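Local coordinates for protein S-adenosylmethionine:2-demethylmenaquinone methyltransferase (Geobacillus kaustophilus, PDB 2PCN) that belongs to the RraA-like family, whose members share a compact alpha/beta fold, and assembles from three copies of its chain, at residues E13-E18 and V149-K154; I34-V39 and W136-Y141; E48-V53 and R83-V88; G65-A70 and M108-C113; Y141-A146 and K154-K159. All coordinates share one frame; numbering follows the deposited sequence.

Overall arrangement
All five contacts reach the large mixed sheet. Contacts 1 and 5 share Lys154 and, with centres about 8 Å apart, meet on the hairpin of strands 141-145 and 148-152, which strand 14-16 extends in contact 1 and the tail of the chain touches in contact 5. Contact 2, centred about 12 Å from contact 1, shares Tyr141 with contact 5 and joins the hairpin to strand 30-38. Contact 3 sets the end of helix 44-52 against the turn that leads into strand 87-90. Contact 4 is centred about 25 Å from contact 5, yet Met108 packs on Ala144. An acetate ion, probably from the crystallisation liquor, lies about 4 Å from the side chain of Ala70 in contact 4.

Contact 1: residues E13-E18 and V149-K154; sequences ELQVCE and VVVANK
Lys154 sets CG between its own backbone N and carbonyl carbon (chi1 49°) and bends again at chi2 and chi4, a folded course that brings NZ to the carboxylate of Glu13, whose own chain runs out extended beyond CG. The two side chains cross at about a right angle, and Lys154 NZ lies 3.0 Å from Glu13 OE2 in a salt bridge whose hydrogen bond is weak. The other carboxylate oxygen, OE1, pairs with Lys159, and two lysines around one acid probably favour its charged form. Beside this ion pair the backbones form an antiparallel ladder that adds strand 14-16 to the beta hairpin of strands 141-145 and 148-152. Gln15 N is 3.0 Å from Val151 O, and Val151 N answers at 2.9 Å from Gln15 O. Cys17 N continues the series 3.0 Å from Val149 O, after which a water donates to Cys17 O and accepts from Val149 N. Leu14, Val16, Val150 and Ala152 share one face, where the short side chain of Ala152 lets the isobutyl branch come close, Leu14 CD2 lying 3.6 Å from Ala152 CB. Val16 and Val150, beta-branched and well suited to a strand, lie side by side, with Val16 CG2 4.1 Å from Val150 CG1, and meet Val115 and Pro114 of the second subunit.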
# COMPACT_ATOMS: atom_id res chain seq x y z
N GLU A 13 11.72 -8.29 26.15
CA GLU A 13 10.79 -7.49 26.93
C GLU A 13 9.77 -6.81 26.02
O GLU A 13 9.01 -5.95 26.47
CB GLU A 13 11.53 -6.40 27.70
CG GLU A 13 12.45 -6.89 28.78
CD GLU A 13 13.18 -5.75 29.45
OE1 GLU A 13 13.95 -5.05 28.75
OE2 GLU A 13 12.99 -5.54 30.67
N LEU A 14 9.74 -7.20 24.75
CA LEU A 14 8.83 -6.58 23.80
C LEU A 14 7.79 -7.48 23.17
O LEU A 14 7.97 -8.68 23.02
CB LEU A 14 9.63 -5.93 22.66
CG LEU A 14 10.52 -4.72 22.94
CD1 LEU A 14 11.34 -4.42 21.69
CD2 LEU A 14 9.67 -3.53 23.32
N GLN A 15 6.68 -6.84 22.80
CA GLN A 15 5.59 -7.50 22.10
C GLN A 15 5.67 -6.84 20.73
O GLN A 15 5.79 -5.62 20.64
CB GLN A 15 4.24 -7.17 22.74
CG GLN A 15 3.94 -7.96 24.00
CD GLN A 15 2.56 -7.66 24.53
OE1 GLN A 15 2.37 -6.71 25.29
NE2 GLN A 15 1.59 -8.45 24.10
N VAL A 16 5.63 -7.63 19.67
CA VAL A 16 5.72 -7.10 18.32
C VAL A 16 4.37 -7.25 17.63
O VAL A 16 3.87 -8.36 17.45
CB VAL A 16 6.80 -7.82 17.50
CG1 VAL A 16 6.87 -7.24 16.10
CG2 VAL A 16 8.15 -7.69 18.19
N CYS A 17 3.78 -6.12 17.24
CA CYS A 17 2.49 -6.14 16.57
C CYS A 17 2.58 -6.87 15.24
O CYS A 17 3.46 -6.60 14.42
CB CYS A 17 1.98 -4.71 16.35
SG CYS A 17 0.28 -4.63 15.75
N GLU A 18 1.66 -7.81 15.02
CA GLU A 18 1.63 -8.62 13.81
C GLU A 18 0.78 -7.98 12.72
O GLU A 18 0.84 -8.38 11.56
CB GLU A 18 1.09 -10.01 14.14
CG GLU A 18 1.94 -10.77 15.14
CD GLU A 18 1.21 -11.96 15.73
OE1 GLU A 18 0.61 -12.73 14.95
OE2 GLU A 18 1.26 -12.13 16.96
N VAL A 149 5.55 -1.75 14.83
CA VAL A 149 5.13 -1.25 16.12
C VAL A 149 5.46 -2.27 17.21
O VAL A 149 5.12 -3.44 17.09
CB VAL A 149 3.61 -0.98 16.14
CG1 VAL A 149 3.18 -0.48 17.51
CG2 VAL A 149 3.24 0.02 15.05
N VAL A 150 6.13 -1.81 18.26
CA VAL A 150 6.49 -2.69 19.37
C VAL A 150 6.04 -2.07 20.69
O VAL A 150 6.03 -0.85 20.84
CB VAL A 150 8.01 -2.94 19.40
CG1 VAL A 150 8.45 -3.58 18.09
CG2 VAL A 150 8.77 -1.65 19.65
N VAL A 151 5.67 -2.93 21.63
CA VAL A 151 5.18 -2.49 22.93
C VAL A 151 5.99 -3.05 24.09
O VAL A 151 6.26 -4.25 24.15
CB VAL A 151 3.71 -2.91 23.12
CG1 VAL A 151 3.21 -2.46 24.48
CG2 VAL A 151 2.86 -2.32 22.01
N ALA A 152 6.37 -2.17 25.02
CA ALA A 152 7.12 -2.57 26.21
C ALA A 152 6.27 -2.22 27.43
O ALA A 152 5.41 -1.34 27.35
CB ALA A 152 8.45 -1.83 26.27
N ASN A 153 6.49 -2.90 28.55
CA ASN A 153 5.70 -2.62 29.74
C ASN A 153 6.21 -1.42 30.54
O ASN A 153 5.71 -1.13 31.62
CB ASN A 153 5.63 -3.86 30.63
CG ASN A 153 4.73 -4.94 30.06
OD1 ASN A 153 4.58 -6.01 30.65
ND2 ASN A 153 4.12 -4.66 28.92
N LYS A 154 7.21 -0.73 29.99
CA LYS A 154 7.78 0.44 30.63
C LYS A 154 8.71 1.19 29.69
O LYS A 154 9.08 0.67 28.64
CB LYS A 154 8.52 0.04 31.91
CG LYS A 154 9.51 -1.11 31.76
CD LYS A 154 10.76 -0.71 31.01
CE LYS A 154 11.78 -1.84 31.01
NZ LYS A 154 11.23 -3.08 30.38
O HOH W 1 4.95 -4.48 13.60

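Contact 2: residues I34-V39 and W136-Y141; sequences IATVDV and WEPGAY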
# COMPACT_ATOMS: atom_id res chain seq x y z
N ILE A 34 1.07 4.52 26.58
CA ILE A 34 -0.20 4.12 26.00
C ILE A 34 -1.43 4.49 26.84
O ILE A 34 -1.43 4.36 28.06
CB ILE A 34 -0.23 2.58 25.80
CG1 ILE A 34 0.73 2.18 24.68
CG2 ILE A 34 -1.64 2.11 25.51
CD1 ILE A 34 0.82 0.67 24.48
N ALA A 35 -2.46 4.95 26.14
CA ALA A 35 -3.76 5.28 26.72
C ALA A 35 -4.65 4.42 25.82
O ALA A 35 -4.44 4.40 24.61
CB ALA A 35 -4.08 6.75 26.54
N THR A 36 -5.62 3.72 26.40
CA THR A 36 -6.47 2.84 25.60
C THR A 36 -7.94 3.21 25.49
O THR A 36 -8.53 3.82 26.38
CB THR A 36 -6.42 1.39 26.13
OG1 THR A 36 -7.00 1.34 27.44
CG2 THR A 36 -4.99 0.87 26.18
N VAL A 37 -8.53 2.80 24.37
CA VAL A 37 -9.94 3.01 24.09
C VAL A 37 -10.43 1.78 23.32
O VAL A 37 -9.82 1.39 22.33
CB VAL A 37 -10.20 4.26 23.22
CG1 VAL A 37 -11.70 4.42 23.00
CG2 VAL A 37 -9.63 5.49 23.88
N ASP A 38 -11.52 1.18 23.79
CA ASP A 38 -12.08 0.00 23.15
C ASP A 38 -13.49 0.37 22.67
O ASP A 38 -14.38 0.64 23.48
CB ASP A 38 -12.13 -1.15 24.16
CG ASP A 38 -12.47 -2.48 23.53
OD1 ASP A 38 -11.90 -2.81 22.47
OD2 ASP A 38 -13.31 -3.20 24.10
N VAL A 39 -13.67 0.39 21.35
CA VAL A 39 -14.96 0.76 20.77
C VAL A 39 -15.32 -0.09 19.55
O VAL A 39 -14.53 -0.92 19.10
CB VAL A 39 -14.96 2.23 20.31
CG1 VAL A 39 -14.64 3.15 21.48
CG2 VAL A 39 -13.93 2.43 19.19
N TRP A 136 -2.37 -4.76 24.74
CA TRP A 136 -2.10 -3.34 24.96
C TRP A 136 -2.64 -2.89 26.32
O TRP A 136 -3.85 -2.76 26.50
CB TRP A 136 -2.74 -2.50 23.85
CG TRP A 136 -2.50 -3.04 22.47
CD1 TRP A 136 -3.08 -4.14 21.91
CD2 TRP A 136 -1.62 -2.50 21.48
NE1 TRP A 136 -2.62 -4.32 20.62
CE2 TRP A 136 -1.72 -3.33 20.34
CE3 TRP A 136 -0.76 -1.40 21.44
CZ2 TRP A 136 -0.98 -3.09 19.17
CZ3 TRP A 136 -0.03 -1.16 20.28
CH2 TRP A 136 -0.15 -2.00 19.16
N GLU A 137 -1.73 -2.63 27.26
CA GLU A 137 -2.11 -2.21 28.61
C GLU A 137 -1.89 -0.73 28.89
O GLU A 137 -0.90 -0.15 28.45
CB GLU A 137 -1.33 -3.03 29.64
CG GLU A 137 -1.67 -4.51 29.68
CD GLU A 137 -0.84 -5.26 30.70
OE1 GLU A 137 -0.72 -4.77 31.85
OE2 GLU A 137 -0.31 -6.34 30.37
N PRO A 138 -2.81 -0.10 29.63
CA PRO A 138 -2.65 1.32 29.96
C PRO A 138 -1.34 1.50 30.72
O PRO A 138 -1.01 0.69 31.58
CB PRO A 138 -3.87 1.61 30.83
CG PRO A 138 -4.90 0.68 30.28
CD PRO A 138 -4.11 -0.60 30.10
N GLY A 139 -0.59 2.55 30.41
CA GLY A 139 0.66 2.78 31.10
C GLY A 139 1.85 2.13 30.41
O GLY A 139 3.00 2.48 30.70
N ALA A 140 1.59 1.18 29.52
CA ALA A 140 2.66 0.52 28.78
C ALA A 140 3.21 1.54 27.79
O ALA A 140 2.62 2.61 27.61
CB ALA A 140 2.12 -0.70 28.04
N TYR A 141 4.34 1.23 27.16
CA TYR A 141 4.95 2.13 26.20
C TYR A 141 4.97 1.55 24.79
O TYR A 141 5.31 0.39 24.60
CB TYR A 141 6.39 2.46 26.63
CG TYR A 141 6.50 3.64 27.56
CD1 TYR A 141 6.68 4.93 27.05
CD2 TYR A 141 6.41 3.49 28.94
CE1 TYR A 141 6.77 6.03 27.90
CE2 TYR A 141 6.49 4.58 29.80
CZ TYR A 141 6.67 5.85 29.27
OH TYR A 141 6.76 6.94 30.11
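Ile34 and the turn at Gly139 and Ala140 grip each other through two backbone bonds. Ile34 N gives its proton to Ala140 O at 2.7 Å, nearly along the C=O axis, while Gly139 N, 3.1 Å from Ile34 O, makes an almost straight bond of 174° although it is tilted from the carbonyl plane. The packed side is apolar. With CG1 anti to the carbonyl carbon (chi1 -69°) and the chain extended beyond it, Ile34 drives its terminal methyl inward, which puts CD1 4.0 Å from Trp136 CE3, at the edge of the indole and near its plane. The same CD1 touches the methyl of Ala140, a side chain small enough to fit beside it. The Phe131 ring stacks on that of Trp136, Phe131 O accepts from Trp136 NE1, and the indole also rests on Val149 and Val151. The outer side is looser. There the Pro138 ring merely crosses Thr36, its CG 3.6 Å from Thr36 OG1, and this hydroxyl has its polar partner in Val127 O. Pro138 and Gly139 face solvent. Proline suits the second place of the turn with its fixed phi, and glycine the third, where phi is 91° and a side chain would press on the preceding carbonyl. Ala140 N closes the loop 3.0 Å from Glu137 O. This is a type II beta turn, leading the chain from strand 134-136 into strand 141-145, the antiparallel neighbour of strand 30-38.

Contact 3: residues E48-V53 and R83-V88; sequences EALETV and RGLAGV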
# COMPACT_ATOMS: atom_id res chain seq x y z
N GLU A 48 -13.19 11.99 23.64
CA GLU A 48 -13.00 12.35 25.04
C GLU A 48 -11.59 12.03 25.51
O GLU A 48 -11.00 12.79 26.29
CB GLU A 48 -14.04 11.65 25.91
CG GLU A 48 -15.46 11.85 25.43
CD GLU A 48 -16.50 11.53 26.48
OE1 GLU A 48 -16.36 10.49 27.16
OE2 GLU A 48 -17.46 12.32 26.63
N ALA A 49 -11.04 10.92 25.03
CA ALA A 49 -9.69 10.52 25.40
C ALA A 49 -8.69 11.55 24.87
O ALA A 49 -7.82 12.03 25.60
CB ALA A 49 -9.37 9.14 24.83
N LEU A 50 -8.83 11.90 23.59
CA LEU A 50 -7.92 12.87 22.98
C LEU A 50 -7.98 14.23 23.66
O LEU A 50 -7.00 14.98 23.64
CB LEU A 50 -8.25 13.05 21.49
CG LEU A 50 -7.97 11.85 20.59
CD1 LEU A 50 -8.47 12.13 19.18
CD2 LEU A 50 -6.47 11.56 20.60
N GLU A 51 -9.11 14.55 24.27
CA GLU A 51 -9.27 15.83 24.95
C GLU A 51 -8.78 15.80 26.39
O GLU A 51 -8.67 16.84 27.03
CB GLU A 51 -10.74 16.27 24.93
CG GLU A 51 -11.38 16.28 23.55
CD GLU A 51 -12.85 16.62 23.60
OE1 GLU A 51 -13.57 16.06 24.46
OE2 GLU A 51 -13.30 17.44 22.78
N THR A 52 -8.48 14.61 26.90
CA THR A 52 -8.05 14.49 28.30
C THR A 52 -6.72 13.81 28.63
O THR A 52 -6.16 14.07 29.69
CB THR A 52 -9.14 13.78 29.12
OG1 THR A 52 -9.37 12.47 28.58
CG2 THR A 52 -10.45 14.58 29.06
N VAL A 53 -6.20 12.95 27.75
CA VAL A 53 -4.94 12.28 28.07
C VAL A 53 -3.75 13.25 28.16
O VAL A 53 -3.75 14.31 27.54
CB VAL A 53 -4.61 11.16 27.04
CG1 VAL A 53 -5.70 10.10 27.07
CG2 VAL A 53 -4.45 11.75 25.64
N ARG A 83 -3.04 19.46 21.84
CA ARG A 83 -2.72 19.04 23.20
C ARG A 83 -1.38 18.31 23.32
O ARG A 83 -1.06 17.74 24.36
CB ARG A 83 -3.87 18.18 23.76
CG ARG A 83 -5.22 18.89 23.68
CD ARG A 83 -6.30 18.21 24.50
NE ARG A 83 -5.96 18.15 25.92
CZ ARG A 83 -5.46 17.07 26.53
NH1 ARG A 83 -5.26 15.96 25.84
NH2 ARG A 83 -5.16 17.12 27.82
N GLY A 84 -0.60 18.35 22.25
CA GLY A 84 0.71 17.74 22.25
C GLY A 84 0.82 16.23 22.40
O GLY A 84 1.75 15.74 23.03
N LEU A 85 -0.12 15.49 21.83
CA LEU A 85 -0.06 14.04 21.92
C LEU A 85 0.98 13.53 20.92
O LEU A 85 1.30 14.22 19.95
CB LEU A 85 -1.44 13.43 21.62
CG LEU A 85 -2.54 13.69 22.67
CD1 LEU A 85 -2.77 15.18 22.82
CD2 LEU A 85 -3.83 13.00 22.25
N ALA A 86 1.51 12.34 21.16
CA ALA A 86 2.52 11.75 20.28
C ALA A 86 1.89 11.17 19.01
O ALA A 86 2.43 11.34 17.92
CB ALA A 86 3.28 10.66 21.03
N GLY A 87 0.76 10.50 19.17
CA GLY A 87 0.09 9.92 18.02
C GLY A 87 -1.08 9.04 18.37
O GLY A 87 -1.45 8.91 19.54
N VAL A 88 -1.67 8.43 17.35
CA VAL A 88 -2.81 7.54 17.53
C VAL A 88 -2.61 6.28 16.68
O VAL A 88 -2.14 6.36 15.54
CB VAL A 88 -4.13 8.22 17.08
CG1 VAL A 88 -5.32 7.34 17.45
CG2 VAL A 88 -4.26 9.60 17.71
O HOH W 2 -2.34 16.59 26.63
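Arg83 spends its guanidinium on the carbonyls at the C-terminal end of helix 44-52. NH1 donates twice. Its bond to Val53 O is the shorter and straighter (153° against 136°), 2.8 Å from Arg83 NH1, in the guanidinium plane and on a lone pair of the carbonyl. That to Leu50 O, 3.0 Å from Arg83 NH1, reaches the oxygen from above its carbonyl plane. NH2 adds a weak bond to Val53 O, which also receives a water proton; the same water donates to Arg83 O, tying the arginine's two ends to one site. Glu51 O lies over the guanidinium face, 3.2 Å from Arg83 NE, but too poorly aligned to bond. Thr52 OG1 turns back to Glu48 O, 2.8 Å away, and is also hydrogen-bonded to Arg125 NH2. Beneath these polar groups Leu50 CD2 presses on Leu85 CD2 at a tight 3.4 Å, and Val53 CG2 lies 3.7 Å from Leu85 CD2, branched residues filling the layer between helix and sheet. Gly84, whose positive phi suits glycine, ends helix 74-82 in a Schellman motif, Leu85 N bonding to Ala80 O, and the chain enters strand 87-90 as in successive beta-alpha-beta crossovers.

Contact 4: residues G65-A70 and M108-C113; sequences GSRRVA and MAIGTC
Ala70 and Cys113 bring their CA atoms within 5.3 Å, after segment 108-113 has turned a corner at Ile110 and loop 65-70 has arched over that bend. The corner belongs to a repeating plan: parallel strands 58-62, 87-90 and 106-109 of the large sheet are each followed by one strand of a small parallel sheet, 70-72, 93-94 and 111-112. Ile110 points its CD1 into the loop, 3.5 Å from Gly65 O, and the same methyl lies over one face of the Arg67 guanidinium, offset toward the rim. The extended chain of Arg67, straight from CG to NE, carries the guanidinium to Ile110 O, to which NH1 and NH2 make a pair of weak, forked bonds. Two waters lie in the guanidinium plane: one is 2.9 Å from Arg67 NH1 and donates to Thr112 O, the other accepts only weakly from Arg67 NH2 and donates to Ile110 O at 2.7 Å. Gly111, lacking a side chain, lets Arg67 NH1 come within 4.0 Å of Gly111 CA. Ser66 OG accepts from Arg68 N in an ST turn, and Glu41 takes both Ser66 OG and Arg68 NE. Thr112 OG1 bonds to Asp147 O of the third subunit. Cys113 turns SG opposite its own N (chi1 177°) and lays the sulfur against the loop, SG lying 3.3 Å from Arg68 O, and Cys113 O closes on the methyl of Ala70, 3.2 Å from its CB.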
# COMPACT_ATOMS: atom_id res chain seq x y z
N GLY A 65 -11.11 -3.51 13.92
CA GLY A 65 -10.74 -3.61 12.52
C GLY A 65 -11.87 -3.33 11.55
O GLY A 65 -11.79 -3.67 10.37
N SER A 66 -12.95 -2.73 12.05
CA SER A 66 -14.08 -2.43 11.18
C SER A 66 -13.67 -1.45 10.09
O SER A 66 -12.90 -0.52 10.33
CB SER A 66 -15.22 -1.82 11.99
OG SER A 66 -16.24 -1.36 11.11
N ARG A 67 -14.19 -1.67 8.89
CA ARG A 67 -13.91 -0.79 7.76
C ARG A 67 -15.19 -0.08 7.32
O ARG A 67 -15.24 0.55 6.27
CB ARG A 67 -13.35 -1.61 6.59
CG ARG A 67 -11.96 -2.15 6.83
CD ARG A 67 -11.53 -3.10 5.71
NE ARG A 67 -10.17 -3.60 5.92
CZ ARG A 67 -9.07 -2.91 5.64
NH1 ARG A 67 -9.16 -1.68 5.14
NH2 ARG A 67 -7.88 -3.45 5.87
N ARG A 68 -16.23 -0.17 8.15
CA ARG A 68 -17.51 0.46 7.83
C ARG A 68 -17.58 1.94 8.18
O ARG A 68 -18.39 2.68 7.61
CB ARG A 68 -18.65 -0.31 8.50
CG ARG A 68 -18.72 -1.77 8.07
CD ARG A 68 -20.05 -2.42 8.41
NE ARG A 68 -20.31 -2.46 9.85
CZ ARG A 68 -21.36 -3.06 10.40
NH1 ARG A 68 -22.25 -3.68 9.64
NH2 ARG A 68 -21.53 -3.04 11.72
N VAL A 69 -16.74 2.38 9.12
CA VAL A 69 -16.72 3.78 9.51
C VAL A 69 -15.32 4.22 9.90
O VAL A 69 -14.46 3.40 10.19
CB VAL A 69 -17.66 4.08 10.71
CG1 VAL A 69 -19.10 3.72 10.37
CG2 VAL A 69 -17.18 3.31 11.94
N ALA A 70 -15.11 5.53 9.92
CA ALA A 70 -13.84 6.10 10.32
C ALA A 70 -13.96 6.40 11.81
O ALA A 70 -15.04 6.75 12.29
CB ALA A 70 -13.57 7.38 9.54
N MET A 108 -1.59 5.81 12.65
CA MET A 108 -1.55 4.52 11.97
C MET A 108 -2.93 3.89 12.05
O MET A 108 -3.58 3.93 13.10
CB MET A 108 -0.53 3.58 12.63
CG MET A 108 0.91 4.02 12.50
SD MET A 108 2.02 2.79 13.19
CE MET A 108 3.40 2.88 12.05
N ALA A 109 -3.38 3.32 10.94
CA ALA A 109 -4.69 2.68 10.87
C ALA A 109 -4.64 1.62 9.78
O ALA A 109 -3.65 1.55 9.04
CB ALA A 109 -5.75 3.72 10.55
N ILE A 110 -5.68 0.80 9.66
CA ILE A 110 -5.65 -0.23 8.63
C ILE A 110 -6.27 0.19 7.31
O ILE A 110 -6.21 -0.54 6.32
CB ILE A 110 -6.33 -1.53 9.11
CG1 ILE A 110 -7.82 -1.29 9.37
CG2 ILE A 110 -5.64 -2.05 10.36
CD1 ILE A 110 -8.61 -2.56 9.62
N GLY A 111 -6.86 1.38 7.28
CA GLY A 111 -7.47 1.86 6.05
C GLY A 111 -8.24 3.15 6.23
O GLY A 111 -8.24 3.74 7.31
N THR A 112 -8.89 3.59 5.16
CA THR A 112 -9.68 4.81 5.20
C THR A 112 -11.13 4.48 4.88
O THR A 112 -11.41 3.50 4.19
CB THR A 112 -9.18 5.86 4.18
OG1 THR A 112 -9.28 5.31 2.85
CG2 THR A 112 -7.74 6.25 4.47
N CYS A 113 -12.03 5.31 5.39
CA CYS A 113 -13.46 5.15 5.17
C CYS A 113 -14.06 6.54 5.35
O CYS A 113 -13.87 7.18 6.38
CB CYS A 113 -14.07 4.20 6.20
SG CYS A 113 -15.86 4.03 6.02
O HOH W 3 -10.92 0.35 4.12
O HOH W 4 -13.49 1.35 3.46
O HOH W 5 -4.59 -2.71 5.94

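Contact 5: residues Y141-A146 and K154-K159; sequences YVYADA and KDLLAK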
# COMPACT_ATOMS: atom_id res chain seq x y z
N TYR A 141 4.34 1.23 27.16
CA TYR A 141 4.95 2.13 26.20
C TYR A 141 4.97 1.55 24.79
O TYR A 141 5.31 0.39 24.60
CB TYR A 141 6.39 2.46 26.63
CG TYR A 141 6.50 3.64 27.56
CD1 TYR A 141 6.68 4.93 27.05
CD2 TYR A 141 6.41 3.49 28.94
CE1 TYR A 141 6.77 6.03 27.90
CE2 TYR A 141 6.49 4.58 29.80
CZ TYR A 141 6.67 5.85 29.27
OH TYR A 141 6.76 6.94 30.11
N VAL A 142 4.60 2.37 23.81
CA VAL A 142 4.58 1.91 22.43
C VAL A 142 5.54 2.72 21.57
O VAL A 142 5.66 3.94 21.72
CB VAL A 142 3.15 1.98 21.84
CG1 VAL A 142 2.65 3.42 21.84
CG2 VAL A 142 3.14 1.41 20.43
N TYR A 143 6.23 2.03 20.67
CA TYR A 143 7.19 2.66 19.77
C TYR A 143 6.77 2.29 18.36
O TYR A 143 6.57 1.11 18.06
CB TYR A 143 8.60 2.15 20.05
CG TYR A 143 9.06 2.37 21.47
CD1 TYR A 143 9.66 3.57 21.85
CD2 TYR A 143 8.85 1.40 22.45
CE1 TYR A 143 10.05 3.79 23.18
CE2 TYR A 143 9.24 1.61 23.77
CZ TYR A 143 9.83 2.81 24.13
OH TYR A 143 10.22 3.01 25.44
N ALA A 144 6.63 3.28 17.50
CA ALA A 144 6.22 3.02 16.13
C ALA A 144 7.07 3.75 15.11
O ALA A 144 7.57 4.85 15.36
CB ALA A 144 4.75 3.39 15.94
N ASP A 145 7.24 3.13 13.95
CA ASP A 145 7.98 3.74 12.86
C ASP A 145 7.67 3.01 11.56
O ASP A 145 6.76 2.18 11.51
CB ASP A 145 9.49 3.78 13.14
CG ASP A 145 10.15 2.41 13.12
OD1 ASP A 145 9.47 1.41 12.81
OD2 ASP A 145 11.36 2.35 13.42
N ALA A 146 8.40 3.35 10.51
CA ALA A 146 8.19 2.75 9.20
C ALA A 146 8.31 1.23 9.13
O ALA A 146 7.76 0.61 8.22
CB ALA A 146 9.16 3.39 8.19
N LYS A 154 7.21 -0.73 29.99
CA LYS A 154 7.78 0.44 30.63
C LYS A 154 8.71 1.19 29.69
O LYS A 154 9.08 0.67 28.64
CB LYS A 154 8.52 0.04 31.91
CG LYS A 154 9.51 -1.11 31.76
CD LYS A 154 10.76 -0.71 31.01
CE LYS A 154 11.78 -1.84 31.01
NZ LYS A 154 11.23 -3.08 30.38
N ASP A 155 9.08 2.41 30.06
CA ASP A 155 9.97 3.21 29.24
C ASP A 155 11.33 2.52 29.16
O ASP A 155 12.06 2.46 30.15
CB ASP A 155 10.13 4.61 29.85
CG ASP A 155 10.79 5.58 28.90
OD1 ASP A 155 11.83 5.23 28.32
OD2 ASP A 155 10.26 6.71 28.74
N LEU A 156 11.66 2.00 27.99
CA LEU A 156 12.92 1.30 27.78
C LEU A 156 14.12 2.24 27.67
O LEU A 156 15.27 1.79 27.69
CB LEU A 156 12.84 0.43 26.52
CG LEU A 156 11.86 -0.74 26.52
CD1 LEU A 156 11.92 -1.46 25.19
CD2 LEU A 156 12.20 -1.69 27.66
N LEU A 157 13.86 3.53 27.55
CA LEU A 157 14.93 4.51 27.42
C LEU A 157 15.12 5.36 28.68
O LEU A 157 15.76 6.41 28.64
CB LEU A 157 14.66 5.41 26.22
CG LEU A 157 14.47 4.66 24.90
CD1 LEU A 157 14.05 5.62 23.82
CD2 LEU A 157 15.77 3.95 24.52
N ALA A 158 14.55 4.90 29.78
CA ALA A 158 14.65 5.60 31.06
C ALA A 158 14.98 4.58 32.14
O ALA A 158 15.07 4.92 33.32
CB ALA A 158 13.34 6.30 31.38
N LYS A 159 15.17 3.34 31.72
CA LYS A 159 15.49 2.25 32.63
C LYS A 159 16.99 2.09 32.83
O LYS A 159 17.79 2.66 32.09
CB LYS A 159 14.91 0.93 32.09
CG LYS A 159 15.38 0.59 30.69
CD LYS A 159 14.95 -0.81 30.27
CE LYS A 159 15.60 -1.87 31.15
NZ LYS A 159 15.21 -3.25 30.73
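Aromatic side chains of a sheet strand here receive a turn from the tail of the chain: Tyr141 and Tyr143, on one face of strand 141-145, meet the residues that follow strand 148-152. Tyr141 offers its ring face to Asp155. The methylene of the acid makes a CH-pi contact, Asp155 CB standing 3.8 Å from the ring centroid and only 19° off the normal, and the backbone follows closely, with Tyr141 CD2 3.1 Å from Asp155 N. Ring and carboxylate planes are 57° apart, so the acid leans over the ring without stacking on it. Its CG stands opposite the backbone N across the CA-CB bond (chi1 -167°), and OD1 turns away to accept from Leu157 N at 2.8 Å. That bond makes an Asx turn, which begins the type I turn from Asp155 to Ala158 and suits an aspartate at its first place. Tyr143 reaches farther with its hydroxyl, where Leu156 N lies 3.1 Å from Tyr143 OH. Leu156 CD1 and Leu157 CD1 also touch its ring, obliquely, at 4.3 Å from Tyr143 CE2 and 4.4 Å from Tyr143 CE1. Helix 3-10 covers the same region, Leu6 touching Tyr143 and Phe10 touching Leu156. Since the phenol oxygen accepts from Leu156 N-H and the carboxylate from Leu157 N-H, side chains satisfy two successive amides; between these segments the turn meets aromatic surface and a single neutral hydrogen bond, while Lys154 and Lys159 pair with Glu13.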